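Local coordinates for protein hydroquinone dioxygenase large subunit (Pseudomonas sp., PDB 4ZXA) that probably opens the ring of hydroquinone with molecular oxygen, as the large, cupin-type subunit of a two-subunit, iron(II)-dependent hydroquinone 1,2-dioxygenase, at residues 142-147 with 165-170; 188-193 with 222-227; 247-252 with 308-313. One frame throughout, in Å; residues are numbered along the deposited sequence.

Contact 1. Residues 142-147 with 165-170; sequences DPFAAP and IERFRI
The type I beta turn from Asp-142 to Ala-145 faces the chain where it runs out of helix 162-165, and its closest CA pair, Pro-143 with Ile-165, is 7.3 Å apart. The turn closes on itself through Ala-145 N to Asp-142 O, and the Asp-142 side chain adds an Asx turn by accepting Phe-144 N on OD1 at 2.9 Å. The same OD1 takes Arg-167 NH1 at 3.1 Å from the other face of the carboxylate, in a nearly straight bond (170° at the hydrogen). A weak second bond joins Arg-167 NH2 to Asp-142 OD2, making the salt bridge two-pronged although the carboxylate and guanidinium planes are 37° apart. With CG anti to the backbone N (chi1 167°), the Asp-142 carboxylate is carried toward Arg-167. The Arg-167 chain bends at chi2, and its NE forms a further salt bridge with Asp-227, so this guanidinium has acid partners on two sides.

Phe-144 meets both arginines. Arg-167 NH1 passes 3.3 Å from Phe-144 CB while the ring carries on past it, its plane steeply inclined to the guanidinium. Arg-169 comes from the opposite direction and brings NH2 to 3.1 Å from Phe-144 CE1, with that carbon at the edge of its guanidinium. On the apolar flank, Ile-165 CG2 rests against Pro-143 CG at 3.9 Å. Met-71, Arg-72 and Ala-75 of helix 63-75 also pack on Phe-144, whose side chain comes within about 9 Å of the bound 4-hydroxybenzonitrile (nearest atoms). Here a beta turn and an Asx turn share one aspartate, which ties two loops of the hydroquinone 1,2-dioxygenase large subunit N-terminal family region together by a salt bridge.

Contact 2. Residues 188-193 with 222-227; sequences LPVNRQ and YLSRSD
OD1 of Asn-191, whose backbone meets Ser-224 across the contact, is gripped by two donors. Gln-193 N reaches it at 3.0 Å, which makes an Asx turn, and Arg-192 NH1 reaches it at 2.8 Å, in the carbonyl plane on a lone pair. With CG anti to the backbone N (chi1 -173°), the amide projects away from its own N-H, and ND2 binds Glu-149. That N-H crosses to Ser-224 O at 2.9 Å, close to the line of the carbonyl bond, so the loop supplies a donor to the last turn of helix 219-224. Asn-191 CB also sits against this oxygen.

Arg-225 follows the helix with an extended chain, and its guanidinium lies with one face under Val-190 CG2, which is 4.0 Å from CZ. Outside the two segments, Gln-199 OE1 accepts from its NE, while the Ser-224 hydroxyl is bonded to Lys-221 O and to Gln-199 NE2. Leu-188 CD1 touches Arg-225 O at 3.8 Å. The same carbonyl oxygen takes a hydrogen bond from a water at 2.7 Å, and that water gives its other hydrogen to Pro-189 O at 3.1 Å.

Contact 3. Residues 247-252 with 308-313; sequences TEEFIL and TKRSML. With H8N (4-hydroxybenzonitrile), chain J.
Glu-248 and Leu-313 meet beside the bound 4-hydroxybenzonitrile, with Leu-313 CB 3.9 Å from Glu-248 CG. The ligand hydroxyl OAB donates to Glu-248 OE2; the modelled separation is very short and the oxygen's position less certain, so its exact length is doubtful. Leu-252 adds an apolar touch, its CD1 lying 3.9 Å from ring carbon CAE. A bend at chi2 (-70°) folds the Glu-248 carboxylate round to the ligand, and Thr-246 OG1 bonds to OE1.

Behind this shell stand two antiparallel strands. Glu-248 and Ser-311 form a hydrogen-bonded pair, Glu-248 N to Ser-311 O and Ser-311 N to Glu-248 O, each 2.9 Å. The next pair, Thr-247 with Met-312, is non-hydrogen-bonded, and Thr-247 CA sends a CA-H...O contact to Ser-311 O. Glu-248 and Ser-311 share the sheet face that packs on Ile-271 of strand 270-277, whereas Thr-247 and Met-312 face Leu-223 of helix 219-224.

Further out, Arg-310 NH1 bonds to Glu-249 OE1 at 2.8 Å, almost along the carboxylate's C-O axis. With the two planes nearly perpendicular (84°), the contact is single-pronged, through OE1. OE2 forms a second salt bridge, to Arg-192, and also bonds to Tyr-44 OH of the second subunit, while Arg-310 NH1 pairs with Glu-149 as well.

The chain then turns a corner at Phe-250 into strand 251-257, which runs on to His-256, a ligand of the cadmium ion together with Asn-258, Glu-262 and His-303. A ligand phenol bonded to a glutamate on a cupin strand, even at an uncertain length, is consistent with Glu-248 holding one hydroxyl of the natural substrate, hydroquinone, in the pocket.

Contact 3 is the buried one, sheet pairing inside the cupin portion with the ligand at its edge; contacts 1 and 2 are partly buried meetings of loops, where charged and backbone groups do most of the joining. All three touch one another. Asp-227 of contact 2 takes the NE of Arg-167 from contact 1, Arg-192 of contact 2 pairs with Glu-249 of contact 3, and Ala-146 of contact 1 packs on that same glutamate. Helix 219-224 serves twice, its end held in contact 2 and its Leu-223 lying on the sheet of contact 3. All three reach Tyr-44 of the second subunit, whereas only contact 3 holds ligand-pocket residues.

Contact 1. Residues 142-147 with 165-170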
# COMPACT_ATOMS: atom_id res chain seq x y z
N ASP E 142 -14.37 4.76 8.83
CA ASP E 142 -14.68 3.53 9.55
C ASP E 142 -13.66 2.46 9.19
O ASP E 142 -13.73 1.87 8.11
CB ASP E 142 -16.10 3.08 9.20
CG ASP E 142 -16.40 1.65 9.63
OD1 ASP E 142 -15.69 1.08 10.48
OD2 ASP E 142 -17.39 1.09 9.13
N PRO E 143 -12.70 2.20 10.09
CA PRO E 143 -11.58 1.26 9.93
C PRO E 143 -12.01 -0.19 9.69
O PRO E 143 -11.18 -1.02 9.31
CB PRO E 143 -10.84 1.35 11.28
CG PRO E 143 -11.39 2.52 11.96
CD PRO E 143 -12.78 2.73 11.46
N PHE E 144 -13.29 -0.49 9.91
CA PHE E 144 -13.80 -1.85 9.76
C PHE E 144 -14.46 -2.11 8.40
O PHE E 144 -14.94 -3.21 8.13
CB PHE E 144 -14.80 -2.13 10.87
CG PHE E 144 -14.35 -3.16 11.85
CD1 PHE E 144 -14.56 -2.96 13.21
CD2 PHE E 144 -13.76 -4.34 11.43
CE1 PHE E 144 -14.16 -3.91 14.12
CE2 PHE E 144 -13.36 -5.30 12.34
CZ PHE E 144 -13.57 -5.08 13.68
N ALA E 145 -14.48 -1.10 7.55
CA ALA E 145 -15.19 -1.19 6.28
C ALA E 145 -14.24 -1.14 5.10
O ALA E 145 -13.11 -0.68 5.23
CB ALA E 145 -16.21 -0.07 6.18
N ALA E 146 -14.71 -1.61 3.95
CA ALA E 146 -13.96 -1.50 2.70
C ALA E 146 -13.94 -0.06 2.24
O ALA E 146 -14.79 0.74 2.64
CB ALA E 146 -14.56 -2.38 1.63
N PRO E 147 -12.97 0.28 1.39
CA PRO E 147 -12.77 1.67 0.97
C PRO E 147 -14.00 2.25 0.28
O PRO E 147 -14.37 3.39 0.54
CB PRO E 147 -11.58 1.58 0.03
CG PRO E 147 -10.81 0.38 0.54
CD PRO E 147 -11.84 -0.59 0.99
N ILE E 165 -15.62 1.94 16.00
CA ILE E 165 -14.49 1.28 16.64
C ILE E 165 -14.85 0.54 17.93
O ILE E 165 -14.10 -0.33 18.36
CB ILE E 165 -13.32 2.25 16.88
CG1 ILE E 165 -13.76 3.38 17.79
CG2 ILE E 165 -12.81 2.79 15.54
CD1 ILE E 165 -12.59 4.13 18.40
N GLU E 166 -15.98 0.87 18.54
CA GLU E 166 -16.42 0.13 19.73
C GLU E 166 -17.68 -0.66 19.44
O GLU E 166 -18.73 -0.41 20.02
CB GLU E 166 -16.70 1.06 20.91
CG GLU E 166 -15.61 2.04 21.28
CD GLU E 166 -16.02 2.89 22.46
OE1 GLU E 166 -15.98 4.13 22.36
OE2 GLU E 166 -16.39 2.31 23.50
N ARG E 167 -17.59 -1.62 18.54
CA ARG E 167 -18.75 -2.45 18.27
C ARG E 167 -18.92 -3.46 19.39
O ARG E 167 -18.06 -4.30 19.63
CB ARG E 167 -18.65 -3.08 16.87
CG ARG E 167 -19.25 -2.19 15.75
CD ARG E 167 -18.40 -2.19 14.50
NE ARG E 167 -19.12 -1.72 13.31
CZ ARG E 167 -18.56 -0.98 12.34
NH1 ARG E 167 -17.29 -0.63 12.45
NH2 ARG E 167 -19.26 -0.59 11.28
N PHE E 168 -20.01 -3.33 20.13
CA PHE E 168 -20.32 -4.27 21.21
C PHE E 168 -20.96 -5.50 20.59
O PHE E 168 -21.88 -5.39 19.78
CB PHE E 168 -21.28 -3.62 22.20
CG PHE E 168 -21.66 -4.51 23.35
CD1 PHE E 168 -22.69 -5.44 23.23
CD2 PHE E 168 -21.01 -4.41 24.56
CE1 PHE E 168 -23.05 -6.25 24.28
CE2 PHE E 168 -21.36 -5.21 25.63
CZ PHE E 168 -22.38 -6.14 25.49
N ARG E 169 -20.48 -6.67 20.98
CA ARG E 169 -21.02 -7.92 20.44
C ARG E 169 -21.33 -8.90 21.56
O ARG E 169 -20.46 -9.21 22.37
CB ARG E 169 -20.03 -8.54 19.44
CG ARG E 169 -19.62 -7.63 18.27
CD ARG E 169 -18.21 -8.00 17.74
NE ARG E 169 -17.70 -7.05 16.74
CZ ARG E 169 -16.40 -6.82 16.50
NH1 ARG E 169 -15.45 -7.46 17.18
NH2 ARG E 169 -16.06 -5.94 15.58
N ILE E 170 -22.55 -9.40 21.61
CA ILE E 170 -22.83 -10.54 22.48
C ILE E 170 -22.08 -11.76 21.95
O ILE E 170 -22.18 -12.10 20.78
CB ILE E 170 -24.33 -10.88 22.53
CG1 ILE E 170 -25.11 -9.81 23.29
CG2 ILE E 170 -24.55 -12.24 23.19
CD1 ILE E 170 -26.61 -10.04 23.30

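Contact 2. Residues 188-193 with 222-227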
# COMPACT_ATOMS: atom_id res chain seq x y z
N LEU E 188 -30.67 -5.18 10.63
CA LEU E 188 -29.57 -4.57 9.87
C LEU E 188 -29.80 -4.59 8.36
O LEU E 188 -30.34 -5.54 7.80
CB LEU E 188 -28.23 -5.21 10.20
CG LEU E 188 -27.75 -5.04 11.64
CD1 LEU E 188 -26.44 -5.80 11.86
CD2 LEU E 188 -27.59 -3.56 11.97
N PRO E 189 -29.36 -3.54 7.68
CA PRO E 189 -29.55 -3.50 6.23
C PRO E 189 -28.63 -4.50 5.53
O PRO E 189 -27.50 -4.74 5.97
CB PRO E 189 -29.15 -2.07 5.87
CG PRO E 189 -28.09 -1.74 6.88
CD PRO E 189 -28.54 -2.41 8.16
N VAL E 190 -29.14 -5.08 4.46
CA VAL E 190 -28.34 -5.91 3.57
C VAL E 190 -27.25 -5.06 2.94
O VAL E 190 -27.52 -4.00 2.39
CB VAL E 190 -29.22 -6.50 2.46
CG1 VAL E 190 -28.40 -7.37 1.50
CG2 VAL E 190 -30.39 -7.27 3.07
N ASN E 191 -26.01 -5.54 3.01
CA ASN E 191 -24.89 -4.84 2.37
C ASN E 191 -25.09 -4.78 0.85
O ASN E 191 -25.61 -5.73 0.26
CB ASN E 191 -23.56 -5.53 2.70
CG ASN E 191 -22.35 -4.75 2.20
OD1 ASN E 191 -21.96 -4.85 1.03
ND2 ASN E 191 -21.75 -3.95 3.09
N ARG E 192 -24.68 -3.67 0.24
CA ARG E 192 -24.94 -3.45 -1.19
C ARG E 192 -24.33 -4.50 -2.10
O ARG E 192 -24.80 -4.68 -3.23
CB ARG E 192 -24.47 -2.06 -1.63
CG ARG E 192 -22.98 -2.01 -1.94
CD ARG E 192 -22.14 -1.61 -0.71
NE ARG E 192 -20.74 -1.37 -1.08
CZ ARG E 192 -19.73 -2.19 -0.79
NH1 ARG E 192 -19.92 -3.31 -0.11
NH2 ARG E 192 -18.51 -1.89 -1.19
N GLN E 193 -23.30 -5.20 -1.65
CA GLN E 193 -22.69 -6.23 -2.49
C GLN E 193 -23.24 -7.62 -2.20
O GLN E 193 -22.73 -8.62 -2.70
CB GLN E 193 -21.16 -6.20 -2.42
CG GLN E 193 -20.54 -4.99 -3.12
CD GLN E 193 -19.05 -5.14 -3.44
OE1 GLN E 193 -18.41 -6.14 -3.11
NE2 GLN E 193 -18.49 -4.13 -4.08
N TYR E 222 -27.63 -13.86 7.28
CA TYR E 222 -26.93 -13.33 8.41
C TYR E 222 -25.62 -12.69 7.92
O TYR E 222 -25.31 -11.55 8.29
CB TYR E 222 -26.69 -14.48 9.39
CG TYR E 222 -25.91 -14.14 10.63
CD1 TYR E 222 -26.56 -13.80 11.81
CD2 TYR E 222 -24.53 -14.21 10.63
CE1 TYR E 222 -25.85 -13.52 12.94
CE2 TYR E 222 -23.81 -13.92 11.75
CZ TYR E 222 -24.47 -13.58 12.91
OH TYR E 222 -23.72 -13.31 14.03
N LEU E 223 -24.88 -13.41 7.08
CA LEU E 223 -23.66 -12.84 6.51
C LEU E 223 -23.96 -11.63 5.63
O LEU E 223 -23.24 -10.64 5.67
CB LEU E 223 -22.85 -13.89 5.74
CG LEU E 223 -22.33 -15.05 6.60
CD1 LEU E 223 -21.49 -16.00 5.76
CD2 LEU E 223 -21.55 -14.55 7.80
N SER E 224 -25.04 -11.70 4.86
CA SER E 224 -25.35 -10.62 3.92
C SER E 224 -25.53 -9.31 4.66
O SER E 224 -25.44 -8.23 4.07
CB SER E 224 -26.59 -10.94 3.07
OG SER E 224 -27.81 -10.79 3.80
N ARG E 225 -25.80 -9.42 5.96
CA ARG E 225 -26.08 -8.24 6.76
C ARG E 225 -24.89 -7.85 7.64
O ARG E 225 -25.02 -7.02 8.53
CB ARG E 225 -27.37 -8.43 7.56
CG ARG E 225 -28.60 -8.60 6.65
CD ARG E 225 -29.87 -8.98 7.41
NE ARG E 225 -31.01 -9.09 6.51
CZ ARG E 225 -32.11 -8.34 6.56
NH1 ARG E 225 -32.26 -7.41 7.50
NH2 ARG E 225 -33.08 -8.53 5.68
N SER E 226 -23.73 -8.44 7.37
CA SER E 226 -22.51 -8.09 8.09
C SER E 226 -22.05 -6.68 7.74
O SER E 226 -21.94 -6.33 6.57
CB SER E 226 -21.39 -9.08 7.77
OG SER E 226 -20.16 -8.64 8.31
N ASP E 227 -21.74 -5.88 8.76
CA ASP E 227 -21.38 -4.47 8.58
C ASP E 227 -19.88 -4.23 8.71
O ASP E 227 -19.45 -3.07 8.76
CB ASP E 227 -22.11 -3.60 9.60
CG ASP E 227 -21.82 -4.01 11.04
OD1 ASP E 227 -21.88 -5.23 11.35
OD2 ASP E 227 -21.51 -3.12 11.86
O HOH W 1 -25.50 -4.38 8.27

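Contact 3. Residues 247-252 with 308-313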
# COMPACT_ATOMS: atom_id res chain seq x y z
N THR E 247 -17.28 -11.71 6.18
CA THR E 247 -17.43 -11.21 4.83
C THR E 247 -16.21 -10.38 4.46
O THR E 247 -15.87 -9.44 5.16
CB THR E 247 -18.73 -10.39 4.68
OG1 THR E 247 -18.66 -9.21 5.49
CG2 THR E 247 -19.93 -11.23 5.14
N GLU E 248 -15.55 -10.75 3.37
CA GLU E 248 -14.27 -10.18 3.00
C GLU E 248 -14.36 -9.32 1.75
O GLU E 248 -14.91 -9.73 0.72
CB GLU E 248 -13.23 -11.29 2.79
CG GLU E 248 -13.43 -12.53 3.64
CD GLU E 248 -13.15 -12.32 5.13
OE1 GLU E 248 -13.64 -11.32 5.71
OE2 GLU E 248 -12.44 -13.17 5.71
N GLU E 249 -13.83 -8.11 1.84
CA GLU E 249 -13.78 -7.20 0.71
C GLU E 249 -12.41 -6.53 0.66
O GLU E 249 -11.79 -6.30 1.69
CB GLU E 249 -14.89 -6.15 0.79
CG GLU E 249 -15.15 -5.44 -0.52
CD GLU E 249 -16.36 -4.54 -0.48
OE1 GLU E 249 -17.22 -4.73 0.40
OE2 GLU E 249 -16.45 -3.64 -1.33
N PHE E 250 -11.94 -6.22 -0.54
CA PHE E 250 -10.63 -5.62 -0.72
C PHE E 250 -9.50 -6.51 -0.22
O PHE E 250 -9.39 -7.67 -0.61
CB PHE E 250 -10.57 -4.25 -0.03
CG PHE E 250 -9.44 -3.39 -0.48
CD1 PHE E 250 -9.12 -3.28 -1.82
CD2 PHE E 250 -8.68 -2.68 0.44
CE1 PHE E 250 -8.08 -2.49 -2.23
CE2 PHE E 250 -7.64 -1.88 0.03
CZ PHE E 250 -7.34 -1.79 -1.31
N ILE E 251 -8.63 -5.95 0.61
CA ILE E 251 -7.46 -6.67 1.10
C ILE E 251 -7.45 -6.88 2.61
O ILE E 251 -7.70 -5.95 3.36
CB ILE E 251 -6.16 -5.91 0.74
CG1 ILE E 251 -6.18 -5.47 -0.72
CG2 ILE E 251 -4.94 -6.75 1.03
CD1 ILE E 251 -5.07 -4.53 -1.08
N LEU E 252 -7.15 -8.10 3.04
CA LEU E 252 -6.92 -8.37 4.47
C LEU E 252 -5.99 -7.28 5.03
O LEU E 252 -4.88 -7.09 4.55
CB LEU E 252 -6.29 -9.75 4.66
CG LEU E 252 -5.99 -10.18 6.10
CD1 LEU E 252 -7.27 -10.32 6.93
CD2 LEU E 252 -5.17 -11.47 6.14
N THR E 308 -12.01 -9.21 -4.39
CA THR E 308 -12.50 -8.07 -5.15
C THR E 308 -13.95 -7.76 -4.82
O THR E 308 -14.29 -6.61 -4.59
CB THR E 308 -12.37 -8.27 -6.67
OG1 THR E 308 -10.98 -8.42 -7.01
CG2 THR E 308 -12.92 -7.08 -7.38
N LYS E 309 -14.80 -8.78 -4.80
CA LYS E 309 -16.17 -8.60 -4.35
C LYS E 309 -16.33 -9.10 -2.92
O LYS E 309 -15.80 -10.15 -2.58
CB LYS E 309 -17.17 -9.34 -5.26
CG LYS E 309 -18.58 -9.35 -4.68
CD LYS E 309 -19.59 -10.01 -5.60
CE LYS E 309 -21.01 -10.06 -4.99
NZ LYS E 309 -21.12 -11.00 -3.83
N ARG E 310 -17.07 -8.36 -2.10
CA ARG E 310 -17.45 -8.86 -0.79
C ARG E 310 -17.92 -10.30 -0.91
O ARG E 310 -18.91 -10.58 -1.58
CB ARG E 310 -18.57 -8.00 -0.20
CG ARG E 310 -18.53 -7.83 1.32
CD ARG E 310 -19.75 -7.05 1.79
NE ARG E 310 -19.77 -6.70 3.20
CZ ARG E 310 -19.09 -5.67 3.72
NH1 ARG E 310 -18.31 -4.92 2.94
NH2 ARG E 310 -19.17 -5.42 5.02
N SER E 311 -17.20 -11.21 -0.24
CA SER E 311 -17.47 -12.64 -0.32
C SER E 311 -17.65 -13.31 1.04
O SER E 311 -17.17 -12.81 2.06
CB SER E 311 -16.34 -13.35 -1.07
OG SER E 311 -15.10 -13.15 -0.41
N MET E 312 -18.33 -14.45 1.05
CA MET E 312 -18.61 -15.14 2.29
C MET E 312 -17.55 -16.19 2.52
O MET E 312 -17.40 -17.11 1.72
CB MET E 312 -19.99 -15.77 2.24
CG MET E 312 -21.09 -14.78 1.89
SD MET E 312 -22.70 -15.56 2.07
CE MET E 312 -23.78 -14.14 1.85
N LEU E 313 -16.78 -16.02 3.59
CA LEU E 313 -15.71 -16.96 3.91
C LEU E 313 -15.96 -17.59 5.27
O LEU E 313 -16.26 -16.91 6.25
CB LEU E 313 -14.33 -16.29 3.91
CG LEU E 313 -13.17 -17.12 4.49
CD1 LEU E 313 -12.88 -18.35 3.62
CD2 LEU E 313 -11.92 -16.30 4.62
NAA H8N J . -5.38 -15.48 9.10
CAC H8N J . -6.38 -14.96 8.91
CAI H8N J . -7.70 -14.32 8.64
CAF H8N J . -8.43 -14.75 7.54
CAD H8N J . -9.67 -14.18 7.25
CAH H8N J . -10.13 -13.17 8.09
OAB H8N J . -11.34 -12.59 7.80
CAE H8N J . -9.40 -12.74 9.19
CAG H8N J . -8.18 -13.32 9.47